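Side-chain contacts in protein-glutamine deamidase Cif (Burkholderia pseudomallei, PDB 3GQM), which deamidates a glutamine side chain of host NEDD8 to glutamate and so abolishes the activity of cullin-RING ubiquitin ligases and inhibits the host cell cycle: residues 131-134 with 135-139; 193-196 with 197-201; 260-263 with 264-268; 31-34 with 35-39. All blocks are in the same frame, centred on the assembly; numbering follows the deposited sequence.

Contact 1 of 4, residues 131-134 with 135-139; sequences ENTS and FAEHV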
loop_
_atom_site.group_PDB
_atom_site.type_symbol
_atom_site.label_atom_id
_atom_site.label_comp_id
_atom_site.label_asym_id
_atom_site.label_seq_id
_atom_site.Cartn_x
_atom_site.Cartn_y
_atom_site.Cartn_z
ATOM N N GLU A 131 18.338 -4.574 1.073
ATOM C CA GLU A 131 18.083 -6.000 0.794
ATOM C C GLU A 131 18.618 -6.978 1.827
ATOM O O GLU A 131 18.175 -8.122 1.874
ATOM C CB GLU A 131 18.654 -6.419 -0.549
ATOM N N ASN A 132 19.593 -6.547 2.620
ATOM C CA ASN A 132 20.282 -7.439 3.565
ATOM C C ASN A 132 20.277 -6.891 4.984
ATOM O O ASN A 132 21.211 -7.133 5.750
ATOM C CB ASN A 132 21.733 -7.723 3.114
ATOM C CG ASN A 132 21.798 -8.552 1.848
ATOM O OD1 ASN A 132 22.510 -8.207 0.905
ATOM N ND2 ASN A 132 21.039 -9.644 1.811
ATOM N N THR A 133 19.227 -6.136 5.312
ATOM C CA THR A 133 19.060 -5.565 6.622
ATOM C C THR A 133 17.855 -6.269 7.208
ATOM O O THR A 133 16.847 -6.514 6.506
ATOM C CB THR A 133 18.823 -4.037 6.552
ATOM O OG1 THR A 133 19.750 -3.451 5.627
ATOM C CG2 THR A 133 19.023 -3.369 7.912
ATOM N N SER A 134 17.962 -6.635 8.488
ATOM C CA SER A 134 16.784 -7.087 9.207
ATOM C C SER A 134 15.892 -5.847 9.460
ATOM O O SER A 134 16.389 -4.701 9.610
ATOM C CB SER A 134 17.184 -7.778 10.507
ATOM O OG SER A 134 17.093 -6.887 11.603
ATOM N N PHE A 135 14.588 -6.084 9.514
ATOM C CA PHE A 135 13.650 -5.052 9.828
ATOM C C PHE A 135 13.909 -4.464 11.241
ATOM O O PHE A 135 13.847 -3.230 11.428
ATOM C CB PHE A 135 12.219 -5.601 9.674
ATOM C CG PHE A 135 11.144 -4.590 9.931
ATOM C CD1 PHE A 135 10.920 -3.546 9.054
ATOM C CD2 PHE A 135 10.334 -4.692 11.032
ATOM C CE1 PHE A 135 9.913 -2.620 9.288
ATOM C CE2 PHE A 135 9.328 -3.755 11.258
ATOM C CZ PHE A 135 9.134 -2.727 10.379
ATOM N N ALA A 136 14.194 -5.327 12.225
ATOM C CA ALA A 136 14.479 -4.840 13.581
ATOM C C ALA A 136 15.681 -3.919 13.600
ATOM O O ALA A 136 15.655 -2.896 14.265
ATOM C CB ALA A 136 14.671 -5.977 14.576
ATOM N N GLU A 137 16.705 -4.277 12.835
ATOM C CA GLU A 137 17.940 -3.518 12.793
ATOM C C GLU A 137 17.585 -2.136 12.308
ATOM O O GLU A 137 17.924 -1.129 12.950
ATOM C CB GLU A 137 18.948 -4.154 11.820
ATOM C CG GLU A 137 20.319 -3.525 11.899
ATOM C CD GLU A 137 21.358 -4.129 10.946
ATOM O OE1 GLU A 137 21.031 -5.059 10.165
ATOM O OE2 GLU A 137 22.518 -3.646 10.987
ATOM N N HIS A 138 16.873 -2.103 11.181
ATOM C CA HIS A 138 16.503 -0.838 10.562
ATOM C C HIS A 138 15.622 0.058 11.445
ATOM O O HIS A 138 15.944 1.226 11.643
ATOM C CB HIS A 138 15.876 -1.048 9.187
ATOM C CG HIS A 138 15.595 0.236 8.484
ATOM N ND1 HIS A 138 16.593 1.016 7.943
ATOM C CD2 HIS A 138 14.439 0.915 8.295
ATOM C CE1 HIS A 138 16.062 2.107 7.424
ATOM N NE2 HIS A 138 14.755 2.065 7.617
ATOM N N VAL A 139 14.547 -0.495 12.002
ATOM C CA VAL A 139 13.639 0.284 12.863
ATOM C C VAL A 139 14.391 0.877 14.046
ATOM O O VAL A 139 14.147 2.018 14.433
ATOM C CB VAL A 139 12.399 -0.543 13.383
ATOM C CG1 VAL A 139 11.521 0.301 14.334
ATOM C CG2 VAL A 139 11.533 -1.039 12.217
#

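Contact 2 of 4, residues 193-196 with 197-201; sequences EDWI and SRRGS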
loop_
_atom_site.group_PDB
_atom_site.type_symbol
_atom_site.label_atom_id
_atom_site.label_comp_id
_atom_site.label_asym_id
_atom_site.label_seq_id
_atom_site.Cartn_x
_atom_site.Cartn_y
_atom_site.Cartn_z
ATOM N N GLU A 193 -9.821 -0.796 0.550
ATOM C CA GLU A 193 -10.929 -0.224 1.355
ATOM C C GLU A 193 -11.330 -1.140 2.501
ATOM O O GLU A 193 -11.557 -0.655 3.593
ATOM C CB GLU A 193 -12.163 0.086 0.505
ATOM C CG GLU A 193 -11.860 1.082 -0.636
ATOM C CD GLU A 193 -11.586 0.408 -1.970
ATOM O OE1 GLU A 193 -10.959 -0.676 -2.027
ATOM O OE2 GLU A 193 -12.001 1.004 -2.987
ATOM N N ASP A 194 -11.449 -2.448 2.230
ATOM C CA ASP A 194 -11.841 -3.423 3.236
ATOM C C ASP A 194 -10.721 -3.563 4.240
ATOM O O ASP A 194 -10.959 -3.579 5.447
ATOM C CB ASP A 194 -12.192 -4.787 2.582
ATOM C CG ASP A 194 -13.481 -4.720 1.754
ATOM O OD1 ASP A 194 -14.393 -3.948 2.139
ATOM O OD2 ASP A 194 -13.606 -5.383 0.710
ATOM N N TRP A 195 -9.487 -3.663 3.749
ATOM C CA TRP A 195 -8.345 -3.788 4.656
ATOM C C TRP A 195 -8.308 -2.632 5.650
ATOM O O TRP A 195 -8.194 -2.834 6.888
ATOM C CB TRP A 195 -6.999 -3.867 3.924
ATOM C CG TRP A 195 -5.885 -4.005 4.937
ATOM C CD1 TRP A 195 -5.101 -2.992 5.458
ATOM C CD2 TRP A 195 -5.528 -5.188 5.645
ATOM N NE1 TRP A 195 -4.246 -3.492 6.420
ATOM C CE2 TRP A 195 -4.478 -4.845 6.538
ATOM C CE3 TRP A 195 -5.996 -6.518 5.621
ATOM C CZ2 TRP A 195 -3.890 -5.786 7.384
ATOM C CZ3 TRP A 195 -5.391 -7.454 6.437
ATOM C CH2 TRP A 195 -4.350 -7.088 7.313
ATOM N N ILE A 196 -8.390 -1.417 5.115
ATOM C CA ILE A 196 -8.347 -0.232 5.970
ATOM C C ILE A 196 -9.553 -0.229 6.918
ATOM O O ILE A 196 -9.414 -0.001 8.101
ATOM C CB ILE A 196 -8.221 1.063 5.128
ATOM C CG1 ILE A 196 -6.792 1.138 4.565
ATOM C CG2 ILE A 196 -8.618 2.317 6.001
ATOM C CD1 ILE A 196 -6.569 2.254 3.560
ATOM N N SER A 197 -10.729 -0.562 6.430
ATOM C CA SER A 197 -11.890 -0.551 7.316
ATOM C C SER A 197 -11.843 -1.592 8.479
ATOM O O SER A 197 -12.237 -1.300 9.604
ATOM C CB SER A 197 -13.129 -0.741 6.496
ATOM O OG SER A 197 -14.250 -0.505 7.332
ATOM N N ARG A 198 -11.335 -2.789 8.214
ATOM C CA ARG A 198 -11.260 -3.801 9.270
ATOM C C ARG A 198 -9.989 -3.759 10.089
ATOM O O ARG A 198 -10.043 -3.970 11.296
ATOM C CB ARG A 198 -11.415 -5.209 8.703
ATOM C CG ARG A 198 -12.827 -5.575 8.360
ATOM C CD ARG A 198 -13.177 -6.861 9.084
ATOM N NE ARG A 198 -14.565 -7.164 8.836
ATOM C CZ ARG A 198 -15.008 -7.884 7.807
ATOM N NH1 ARG A 198 -14.161 -8.421 6.929
ATOM N NH2 ARG A 198 -16.317 -8.073 7.671
ATOM N N ARG A 199 -8.851 -3.510 9.440
ATOM C CA ARG A 199 -7.556 -3.624 10.107
ATOM C C ARG A 199 -6.589 -2.412 10.018
ATOM O O ARG A 199 -5.425 -2.464 10.488
ATOM C CB ARG A 199 -6.897 -4.919 9.636
ATOM C CG ARG A 199 -7.736 -6.180 10.196
ATOM C CD ARG A 199 -6.889 -7.434 10.236
ATOM N NE ARG A 199 -5.697 -7.250 11.101
ATOM C CZ ARG A 199 -4.618 -8.012 11.057
ATOM N NH1 ARG A 199 -4.515 -9.044 10.167
ATOM N NH2 ARG A 199 -3.619 -7.734 11.880
ATOM N N GLY A 200 -7.085 -1.334 9.413
ATOM C CA GLY A 200 -6.270 -0.128 9.154
ATOM C C GLY A 200 -5.708 0.528 10.415
ATOM O O GLY A 200 -4.674 1.139 10.338
ATOM N N SER A 201 -6.370 0.366 11.566
ATOM C CA SER A 201 -5.874 0.901 12.862
ATOM C C SER A 201 -5.590 -0.194 13.845
ATOM O O SER A 201 -5.594 0.037 15.039
ATOM C CB SER A 201 -6.897 1.838 13.507
ATOM O OG SER A 201 -7.479 2.661 12.522
#

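Contact 3 of 4, residues 260-263 with 264-268; sequences YDFR and QFQRN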
loop_
_atom_site.group_PDB
_atom_site.type_symbol
_atom_site.label_atom_id
_atom_site.label_comp_id
_atom_site.label_asym_id
_atom_site.label_seq_id
_atom_site.Cartn_x
_atom_site.Cartn_y
_atom_site.Cartn_z
ATOM N N TYR A 260 7.666 10.968 7.166
ATOM C CA TYR A 260 6.575 11.814 6.726
ATOM C C TYR A 260 6.123 12.743 7.831
ATOM O O TYR A 260 6.251 12.441 9.042
ATOM C CB TYR A 260 5.397 10.976 6.163
ATOM C CG TYR A 260 4.584 10.153 7.164
ATOM C CD1 TYR A 260 3.455 10.699 7.815
ATOM C CD2 TYR A 260 4.958 8.828 7.462
ATOM C CE1 TYR A 260 2.703 9.947 8.722
ATOM C CE2 TYR A 260 4.213 8.061 8.365
ATOM C CZ TYR A 260 3.076 8.608 8.970
ATOM O OH TYR A 260 2.399 7.825 9.846
ATOM N N ASP A 261 5.625 13.887 7.396
ATOM C CA ASP A 261 4.909 14.811 8.246
ATOM C C ASP A 261 3.451 14.386 8.382
ATOM O O ASP A 261 2.726 14.366 7.400
ATOM C CB ASP A 261 4.890 16.194 7.607
ATOM C CG ASP A 261 4.235 17.206 8.511
ATOM O OD1 ASP A 261 4.964 17.758 9.349
ATOM O OD2 ASP A 261 3.004 17.421 8.424
ATOM N N PHE A 262 2.994 14.114 9.588
ATOM C CA PHE A 262 1.581 13.760 9.741
ATOM C C PHE A 262 0.530 14.756 9.240
ATOM O O PHE A 262 -0.502 14.363 8.678
ATOM C CB PHE A 262 1.279 13.359 11.192
ATOM C CG PHE A 262 -0.097 12.854 11.377
ATOM C CD1 PHE A 262 -0.426 11.553 10.953
ATOM C CD2 PHE A 262 -1.082 13.677 11.946
ATOM C CE1 PHE A 262 -1.727 11.074 11.084
ATOM C CE2 PHE A 262 -2.388 13.223 12.100
ATOM C CZ PHE A 262 -2.726 11.922 11.678
ATOM N N ARG A 263 0.734 16.036 9.491
ATOM C CA ARG A 263 -0.251 17.039 9.014
ATOM C C ARG A 263 -0.239 17.155 7.505
ATOM O O ARG A 263 -1.272 17.416 6.905
ATOM C CB ARG A 263 0.022 18.443 9.599
ATOM C CG ARG A 263 -0.265 18.546 11.100
ATOM C CD ARG A 263 -0.221 20.051 11.517
ATOM N NE ARG A 263 -0.287 20.233 12.963
ATOM C CZ ARG A 263 -1.391 20.010 13.683
ATOM N NH1 ARG A 263 -1.364 20.200 14.992
ATOM N NH2 ARG A 263 -2.514 19.606 13.091
ATOM N N GLN A 264 0.926 16.980 6.898
ATOM C CA GLN A 264 1.019 17.020 5.395
ATOM C C GLN A 264 0.235 15.877 4.812
ATOM O O GLN A 264 -0.546 16.084 3.849
ATOM C CB GLN A 264 2.478 16.955 4.897
ATOM C CG GLN A 264 2.628 17.392 3.439
ATOM C CD GLN A 264 1.925 18.738 3.155
ATOM O OE1 GLN A 264 2.112 19.712 3.863
ATOM N NE2 GLN A 264 1.098 18.767 2.144
ATOM N N PHE A 265 0.403 14.682 5.430
ATOM C CA PHE A 265 -0.404 13.496 5.062
ATOM C C PHE A 265 -1.925 13.779 5.087
ATOM O O PHE A 265 -2.667 13.492 4.127
ATOM C CB PHE A 265 -0.060 12.287 5.968
ATOM C CG PHE A 265 -1.003 11.083 5.801
ATOM C CD1 PHE A 265 -1.514 10.723 4.552
ATOM C CD2 PHE A 265 -1.340 10.295 6.896
ATOM C CE1 PHE A 265 -2.389 9.657 4.409
ATOM C CE2 PHE A 265 -2.212 9.200 6.763
ATOM C CZ PHE A 265 -2.729 8.870 5.519
ATOM N N GLN A 266 -2.378 14.311 6.213
ATOM C CA GLN A 266 -3.791 14.666 6.395
ATOM C C GLN A 266 -4.184 15.650 5.338
ATOM O O GLN A 266 -5.221 15.524 4.716
ATOM C CB GLN A 266 -3.985 15.318 7.753
ATOM C CG GLN A 266 -3.830 14.374 8.916
ATOM C CD GLN A 266 -4.244 15.079 10.192
ATOM O OE1 GLN A 266 -3.548 15.966 10.676
ATOM N NE2 GLN A 266 -5.378 14.704 10.727
ATOM N N ARG A 267 -3.319 16.612 5.122
ATOM C CA ARG A 267 -3.576 17.648 4.149
ATOM C C ARG A 267 -3.674 17.049 2.721
ATOM O O ARG A 267 -4.632 17.342 1.989
ATOM C CB ARG A 267 -2.500 18.750 4.260
ATOM C CG ARG A 267 -2.924 20.044 3.618
ATOM C CD ARG A 267 -1.976 21.227 4.003
ATOM N NE ARG A 267 -2.575 22.524 3.620
ATOM C CZ ARG A 267 -3.545 23.185 4.281
ATOM N NH1 ARG A 267 -4.090 22.741 5.411
ATOM N NH2 ARG A 267 -3.985 24.326 3.789
ATOM N N ASN A 268 -2.732 16.201 2.333
ATOM C CA ASN A 268 -2.830 15.543 1.002
ATOM C C ASN A 268 -4.087 14.737 0.883
ATOM O O ASN A 268 -4.785 14.786 -0.162
ATOM C CB ASN A 268 -1.610 14.656 0.702
ATOM C CG ASN A 268 -0.328 15.440 0.622
ATOM O OD1 ASN A 268 -0.352 16.645 0.323
ATOM N ND2 ASN A 268 0.832 14.766 0.873
HETATM O O HOH W 1 -3.428 18.730 10.637
#

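Contact 4 of 4, residues 31-34 with 35-39; sequences TLRK and ATLAS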
loop_
_atom_site.group_PDB
_atom_site.type_symbol
_atom_site.label_atom_id
_atom_site.label_comp_id
_atom_site.label_asym_id
_atom_site.label_seq_id
_atom_site.Cartn_x
_atom_site.Cartn_y
_atom_site.Cartn_z
ATOM N N THR A 31 -6.302 8.242 16.500
ATOM C CA THR A 31 -7.680 8.533 16.211
ATOM C C THR A 31 -7.816 9.380 14.936
ATOM O O THR A 31 -8.684 9.134 14.105
ATOM C CB THR A 31 -8.306 9.301 17.426
ATOM O OG1 THR A 31 -8.248 8.440 18.579
ATOM C CG2 THR A 31 -9.733 9.676 17.125
ATOM N N LEU A 32 -6.955 10.377 14.775
ATOM C CA LEU A 32 -7.031 11.235 13.576
ATOM C C LEU A 32 -6.642 10.469 12.293
ATOM O O LEU A 32 -7.255 10.624 11.248
ATOM C CB LEU A 32 -6.087 12.426 13.727
ATOM C CG LEU A 32 -6.465 13.460 14.818
ATOM C CD1 LEU A 32 -5.334 14.439 15.004
ATOM C CD2 LEU A 32 -7.726 14.166 14.433
ATOM N N ARG A 33 -5.563 9.702 12.398
ATOM C CA ARG A 33 -5.066 8.814 11.330
ATOM C C ARG A 33 -6.247 7.982 10.851
ATOM O O ARG A 33 -6.588 7.945 9.644
ATOM C CB ARG A 33 -3.945 7.922 11.926
ATOM C CG ARG A 33 -3.259 7.008 10.943
ATOM C CD ARG A 33 -2.146 6.138 11.601
ATOM N NE ARG A 33 -1.714 5.156 10.599
ATOM C CZ ARG A 33 -2.352 4.033 10.302
ATOM N NH1 ARG A 33 -3.426 3.647 10.999
ATOM N NH2 ARG A 33 -1.860 3.237 9.350
ATOM N N LYS A 34 -6.928 7.365 11.798
ATOM C CA LYS A 34 -8.069 6.494 11.458
ATOM C C LYS A 34 -9.151 7.231 10.677
ATOM O O LYS A 34 -9.652 6.745 9.646
ATOM C CB LYS A 34 -8.601 5.832 12.741
ATOM C CG LYS A 34 -9.919 5.070 12.571
ATOM C CD LYS A 34 -10.188 4.357 13.882
ATOM C CE LYS A 34 -11.652 3.987 14.053
ATOM N NZ LYS A 34 -12.030 2.854 13.160
ATOM N N ALA A 35 -9.507 8.424 11.166
ATOM C CA ALA A 35 -10.437 9.274 10.446
ATOM C C ALA A 35 -9.958 9.746 9.070
ATOM O O ALA A 35 -10.736 9.806 8.166
ATOM C CB ALA A 35 -10.858 10.496 11.321
ATOM N N THR A 36 -8.701 10.125 8.924
ATOM C CA THR A 36 -8.172 10.503 7.617
ATOM C C THR A 36 -8.305 9.311 6.633
ATOM O O THR A 36 -8.893 9.409 5.514
ATOM C CB THR A 36 -6.672 10.932 7.751
ATOM O OG1 THR A 36 -6.569 12.068 8.603
ATOM C CG2 THR A 36 -6.026 11.309 6.396
ATOM N N LEU A 37 -7.798 8.159 7.060
ATOM C CA LEU A 37 -7.868 6.967 6.217
ATOM C C LEU A 37 -9.328 6.666 5.886
ATOM O O LEU A 37 -9.620 6.418 4.734
ATOM C CB LEU A 37 -7.152 5.776 6.865
ATOM C CG LEU A 37 -5.616 5.889 6.919
ATOM C CD1 LEU A 37 -5.017 4.838 7.882
ATOM C CD2 LEU A 37 -4.918 5.839 5.546
ATOM N N ALA A 38 -10.243 6.736 6.859
ATOM C CA ALA A 38 -11.658 6.422 6.579
ATOM C C ALA A 38 -12.283 7.380 5.548
ATOM O O ALA A 38 -12.892 6.937 4.608
ATOM C CB ALA A 38 -12.525 6.400 7.875
ATOM N N SER A 39 -12.120 8.688 5.717
ATOM C CA SER A 39 -12.730 9.603 4.752
ATOM C C SER A 39 -12.062 9.445 3.395
ATOM O O SER A 39 -12.754 9.435 2.385
ATOM C CB SER A 39 -12.708 11.065 5.221
ATOM O OG SER A 39 -11.368 11.522 5.424
#

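Contact 1 of 4, residues 131-134 with 135-139
Ser134 and Glu137 meet where helix 135-139 begins, and the serine hydroxyl caps the first turn. Ser134 OG accepts a hydrogen bond from Glu137 N at 2.9 Å, with an N-H...O angle of 157°. The same OG lies 3.3 Å from Glu137 CB, so the hydroxyl sits beside the root of the glutamate side chain as well as at its amide. Ser134 is the N-cap residue. Its carbonyl starts the helical bonding pattern, since His138 N donates to Ser134 O at 3.1 Å and the bond is nearly straight, at 167°.

A second side-chain pair lies next to the cap. Thr133 and Glu137 cross at about a right angle. The glutamate has CG anti to its backbone N (chi1 -171°) and runs out extended, which carries its carboxylate back over the residue before the cap. There Glu137 OE1 comes to 3.5 Å from the methyl Thr133 CG2, and Glu137 CD is 3.9 Å from that methyl. This is van der Waals contact between a methyl and a carboxylate. The same methyl touches His138 CB at 4.1 Å.

The histidine ring leads away from the cap, and its NE2 is hydrogen-bonded to Ser257 OG. Phe135 lies on Leu206 and Leu209 of helix 206-212. From that helix Asn210 OD1 accepts from Ala136 N. Two amides of the first turn, which have no helical carbonyl before them, are thus satisfied by side-chain oxygens. The carboxylate of Glu137 at the N-terminal end would probably also be favoured by the helix dipole.

Contact 2 of 4, residues 193-196 with 197-201
Residues 193-199 lie on alpha-helix 192-199, and Gly200 and Ser201 follow. Four backbone bonds tie the two segments together in the i to i+4 pattern. Ser197 N donates to Glu193 O at 3.0 Å. Arg198 N follows with Asp194 O at 2.9 Å, and Arg199 N with Trp195 O at 2.7 Å. The fourth bond is more bent. Gly200 N reaches Ile196 O at 3.0 Å, but its N-H...O angle is 137° and the donor stands above the carbonyl plane, not on a lone pair.

The main side-chain pair is Trp195 with Arg199, one turn apart. The tryptophan has CG anti to its backbone N (chi1 -180°), and this brings the ring alongside the next turn. Arg199 CB sits over one face of the ring in a CH-pi contact, 3.9 Å from the centroid of the six-membered ring. The arginine chain bends at chi3, so its end stays near the ring. Its guanidinium plane is turned 51° from the ring plane.

Both polar ends are held by other parts of the chain. Trp195 NE1 donates to Ile177 O. Arg199 forms a salt bridge with Asp202 through NE and gives hydrogen bonds to Gln234 O and Ser231 O. On another side of the helix Ile196 packs on Leu37 and Met41 of helix 29-42. The indole also touches Gln179, so Trp195 lies next to the inferred active site. At the far end of the indole, Trp195 CH2 lies 3.5 Å from Arg199 NH1.

Contact 3 of 4, residues 260-263 with 264-268
Asp261 is the N-cap of helix 262-273, which follows strand 253-260, and it caps the amide of Gln264. Asp261 OD2 accepts from Gln264 N at 2.6 Å through its anti lone pair. The carboxylate reaches this amide because CG is anti to the backbone N (chi1 -176°). The backbone carbonyl of the same residue is also used, as Phe265 N donates to Asp261 O at 3.1 Å. The helical series continues with Gln266 N to Phe262 O and Arg267 N to Arg263 O.

Gln264 bends at chi2 (49°) and turns its amide down the helix. Its NE2 donates to Asn268 OD1 at 3.1 Å, while Asn268 ND2 is bonded to Leu114 O and Glu117 O. Asn268 therefore links this helix to the end of helix 104-116. Tyr260 OH is paired with Asp164 OD1.

Arg263 and Gln266 run side by side and point the same way. One water joins them: it accepts from Arg263 NH2, in the plane of the guanidinium, and donates to Gln266 OE1. The glutamine also covers the Phe262 ring. Gln266 CG lies over one ring face in a CH-pi contact, 4.1 Å from the centroid, and the amide plane is 32° from the ring plane. The closest approach of these two side chains is Phe262 CE2 to Gln266 CD, at 3.2 Å.

Contact 4 of 4, residues 31-34 with 35-39
Arg33 reaches across one turn to Leu37 on helix 29-42. From CB the chain leaves with CG anti to the backbone N (chi1 -176°) and stays extended as far as NE. Arg33 CG is the first atom to meet the leucine, at 4.1 Å from Leu37 CD1. NE forms a salt bridge with Asp164. The flat end then turns one face to the methyl, and Arg33 CZ is 3.7 Å from Leu37 CD1, with Arg33 NH1 and NH2 at much the same distance. The methyl stands 3.5 Å above the guanidinium plane, offset toward its rim. NH1 also donates to Gly200 O, and the group makes a cation-pi contact with Tyr176. The guanidinium is thus fixed by polar partners, with the leucine methyl against one face.

In the backbone, Leu37 N donates to Arg33 O at 2.9 Å and 178°. Leu32 O takes two bonds from one residue, Thr36 N at 2.8 Å and Thr36 OG1 at 3.1 Å. The hydroxyl comes from above the carbonyl plane. With OG1 beside the backbone N (chi1 -62°), it can fold back onto the preceding turn.

Leu32 and Thr36 touch Gln266 of helix 262-273, and Leu37 touches Phe265 there. The arrangement is that of an alpha-helix with a buried arginine on its inner side, here joining helix 29-42 to Asp164 and to Gly200, next to Arg199 of helix 192-199.

In the fold
Along the chain the order is contact 4, contact 1, contact 2, contact 3. Contact 4, on helix 29-42, lies between two others. Its centre is about 11 Å from that of contact 2 and about 12 Å from that of contact 3, and it touches both. Contacts 2 and 3 do not touch each other; their centres are about 19 Å apart. The N-terminal helix thus joins helix 192-199, beside the inferred active-site Gln179, to helix 262-273, which follows the edge strand 253-260 of the antiparallel sheet. Contact 1 stands apart at the surface, its centre 26 to 29 Å from the others, though His138 is bonded to Ser257 of that same strand.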